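Local coordinates for protein exodeoxyribonuclease (Neisseria meningitidis, PDB 2JC5) that probably cleaves DNA at abasic sites during repair, acting as a magnesium- or manganese-dependent AP endonuclease, at residues Ala29-Leu37 against Phe100-Tyr109. Sequence-based numbering, arbitrary orientation. Where two conformers were deposited one is given.
Sequences ADIVCVQEL and FGRLSVISLY. With MG (magnesium ion), chain B.
Strands 31-35 and 103-109 run nearly parallel, 17° apart and 6.4 Å between axes at closest approach, facing each other from the two sheets of the DNase I-like sandwich, with Ile31, Cys33 and Gln35 pointing inward to meet Val105, Ser107 and Tyr109. At the hydrophobic end, CD1 of Ile31 packs against both Val105 CG2, at 3.8 Å, and CE1 of Phe100, the first residue of the type II' turn that leads into strand 103-109. Cys33 SG follows, 3.5 Å from Val105 CG1. Further along, the buried hydroxyl of Ser107 ties the sheets together. A chi1 of -173°, which sets OG opposite the backbone N, lets the hydroxyl donate to Val34 O at 2.9 Å, approaching from above the carbonyl plane, and OG accepts a bond from Gln35 NE2 at 3.0 Å. Gln35 bends at chi2 to direct its amide there, with the hydroxyl oxygen close to the amide plane.

At their C-terminal ends the strands reach the metal site. Glu36 CB lies over one face of the Tyr109 ring, toward its rim, and the Glu36 chain runs on extended, bringing its carboxylate to the magnesium ion, which Asn10 also binds. Tyr109, predicted to be an active-site residue, holds a water at its ring edge, 2.6 Å from OH, while Glu36 OE1 coordinates magnesium at 2.1 Å.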
# COMPACT_ATOMS: atom_id res chain seq x y z
N ALA A 29 2.41 -9.61 -12.56
CA ALA A 29 3.17 -8.70 -11.71
C ALA A 29 4.63 -9.13 -11.55
O ALA A 29 4.92 -10.31 -11.32
CB ALA A 29 2.54 -8.60 -10.32
N ASP A 30 5.51 -8.14 -11.63
CA ASP A 30 6.91 -8.30 -11.27
C ASP A 30 7.15 -8.19 -9.77
O ASP A 30 8.01 -8.89 -9.22
CB ASP A 30 7.75 -7.26 -11.99
CG ASP A 30 7.69 -7.44 -13.48
OD1 ASP A 30 8.35 -8.39 -13.97
OD2 ASP A 30 6.96 -6.67 -14.16
N ILE A 31 6.39 -7.30 -9.13
CA ILE A 31 6.49 -7.05 -7.69
C ILE A 31 5.09 -6.90 -7.14
O ILE A 31 4.26 -6.22 -7.75
CB ILE A 31 7.30 -5.76 -7.37
CG1 ILE A 31 8.72 -5.86 -7.95
CG2 ILE A 31 7.36 -5.54 -5.87
CD1 ILE A 31 9.50 -4.58 -7.92
N VAL A 32 4.82 -7.58 -6.02
CA VAL A 32 3.53 -7.50 -5.34
C VAL A 32 3.80 -7.09 -3.90
O VAL A 32 4.53 -7.78 -3.17
CB VAL A 32 2.75 -8.84 -5.41
CG1 VAL A 32 1.37 -8.71 -4.71
CG2 VAL A 32 2.54 -9.24 -6.85
N CYS A 33 3.26 -5.95 -3.51
CA CYS A 33 3.34 -5.48 -2.15
C CYS A 33 2.01 -5.76 -1.51
O CYS A 33 0.97 -5.29 -2.02
CB CYS A 33 3.60 -3.98 -2.14
SG CYS A 33 5.18 -3.56 -2.80
N VAL A 34 2.03 -6.50 -0.41
CA VAL A 34 0.79 -6.80 0.29
C VAL A 34 0.79 -6.25 1.70
O VAL A 34 1.83 -6.10 2.34
CB VAL A 34 0.42 -8.31 0.30
CG1 VAL A 34 0.32 -8.83 -1.12
CG2 VAL A 34 1.41 -9.14 1.13
N GLN A 35 -0.41 -5.89 2.14
CA GLN A 35 -0.59 -5.41 3.50
C GLN A 35 -1.68 -6.19 4.19
O GLN A 35 -2.61 -6.72 3.57
CB GLN A 35 -0.96 -3.93 3.53
CG GLN A 35 0.00 -3.03 2.79
CD GLN A 35 -0.28 -2.98 1.29
OE1 GLN A 35 -1.45 -2.97 0.89
NE2 GLN A 35 0.78 -2.99 0.46
N GLU A 36 -1.55 -6.22 5.51
CA GLU A 36 -2.43 -6.93 6.43
C GLU A 36 -2.43 -8.44 6.21
O GLU A 36 -3.46 -9.08 5.91
CB GLU A 36 -3.85 -6.34 6.48
CG GLU A 36 -4.52 -6.73 7.79
CD GLU A 36 -5.98 -6.38 7.91
OE1 GLU A 36 -6.64 -6.16 6.88
OE2 GLU A 36 -6.46 -6.33 9.06
N LEU A 37 -1.26 -9.03 6.43
CA LEU A 37 -1.10 -10.47 6.40
C LEU A 37 -2.04 -11.16 7.41
O LEU A 37 -2.55 -12.25 7.16
CB LEU A 37 0.31 -10.86 6.77
CG LEU A 37 1.42 -10.39 5.82
CD1 LEU A 37 2.84 -10.67 6.41
CD2 LEU A 37 1.24 -11.02 4.45
N PHE A 100 16.48 -2.97 -5.59
CA PHE A 100 16.93 -3.67 -6.79
C PHE A 100 17.75 -2.67 -7.59
O PHE A 100 17.19 -1.85 -8.32
CB PHE A 100 15.75 -4.14 -7.64
CG PHE A 100 14.69 -4.87 -6.87
CD1 PHE A 100 13.69 -4.16 -6.22
CD2 PHE A 100 14.66 -6.26 -6.82
CE1 PHE A 100 12.69 -4.83 -5.50
CE2 PHE A 100 13.66 -6.93 -6.13
CZ PHE A 100 12.67 -6.23 -5.48
N GLY A 101 19.07 -2.68 -7.42
CA GLY A 101 19.88 -1.63 -8.00
C GLY A 101 19.40 -0.29 -7.46
O GLY A 101 19.27 -0.13 -6.25
N ARG A 102 19.05 0.62 -8.35
CA ARG A 102 18.60 1.95 -7.97
C ARG A 102 17.09 2.07 -7.75
O ARG A 102 16.61 3.17 -7.50
CB ARG A 102 19.08 2.95 -9.01
CG ARG A 102 20.60 3.13 -8.99
CD ARG A 102 21.05 3.94 -7.78
NE ARG A 102 20.68 5.34 -7.96
CZ ARG A 102 20.95 6.31 -7.09
NH1 ARG A 102 21.51 6.04 -5.93
NH2 ARG A 102 20.58 7.54 -7.38
N LEU A 103 16.38 0.95 -7.87
CA LEU A 103 14.94 0.88 -7.58
C LEU A 103 14.72 0.45 -6.14
O LEU A 103 15.34 -0.50 -5.66
CB LEU A 103 14.26 -0.12 -8.52
CG LEU A 103 12.76 -0.37 -8.33
CD1 LEU A 103 11.97 0.89 -8.62
CD2 LEU A 103 12.31 -1.53 -9.17
N SER A 104 13.78 1.10 -5.47
CA SER A 104 13.30 0.63 -4.18
C SER A 104 11.80 0.59 -4.20
O SER A 104 11.14 1.51 -4.71
CB SER A 104 13.75 1.54 -3.04
OG SER A 104 15.16 1.60 -2.94
N VAL A 105 11.25 -0.49 -3.67
CA VAL A 105 9.82 -0.60 -3.48
C VAL A 105 9.51 -0.93 -2.02
O VAL A 105 10.14 -1.82 -1.43
CB VAL A 105 9.24 -1.65 -4.41
CG1 VAL A 105 7.73 -1.74 -4.25
CG2 VAL A 105 9.61 -1.34 -5.85
N ILE A 106 8.54 -0.20 -1.48
CA ILE A 106 8.10 -0.35 -0.11
C ILE A 106 6.69 -0.89 -0.08
O ILE A 106 5.88 -0.60 -0.98
CB ILE A 106 8.17 0.99 0.63
CG1 ILE A 106 9.64 1.33 0.90
CG2 ILE A 106 7.35 0.98 1.93
CD1 ILE A 106 9.96 2.78 0.86
N SER A 107 6.42 -1.72 0.92
CA SER A 107 5.05 -2.08 1.28
C SER A 107 4.78 -1.47 2.66
O SER A 107 5.51 -1.76 3.61
CB SER A 107 4.86 -3.57 1.34
OG SER A 107 3.47 -3.82 1.54
N LEU A 108 3.74 -0.63 2.73
CA LEU A 108 3.41 0.17 3.90
C LEU A 108 1.98 -0.08 4.32
O LEU A 108 1.08 -0.04 3.50
CB LEU A 108 3.52 1.65 3.53
CG LEU A 108 3.03 2.66 4.58
CD1 LEU A 108 3.94 2.71 5.79
CD2 LEU A 108 2.89 4.06 3.98
N TYR A 109 1.76 -0.31 5.62
CA TYR A 109 0.43 -0.41 6.18
C TYR A 109 0.32 0.64 7.28
O TYR A 109 0.80 0.44 8.41
CB TYR A 109 0.16 -1.81 6.72
CG TYR A 109 -1.23 -2.03 7.26
CD1 TYR A 109 -2.35 -1.43 6.68
CD2 TYR A 109 -1.43 -2.85 8.34
CE1 TYR A 109 -3.60 -1.66 7.16
CE2 TYR A 109 -2.69 -3.07 8.83
CZ TYR A 109 -3.77 -2.48 8.25
OH TYR A 109 -5.03 -2.71 8.76
MG MG B . -8.59 -5.41 6.76
O HOH W 1 -5.41 -3.75 11.12
O HOH W 2 -8.86 -5.83 8.53
O HOH W 3 -10.37 -4.44 6.80
O HOH W 4 -7.96 -3.73 7.09
O HOH W 5 -8.33 -5.07 4.93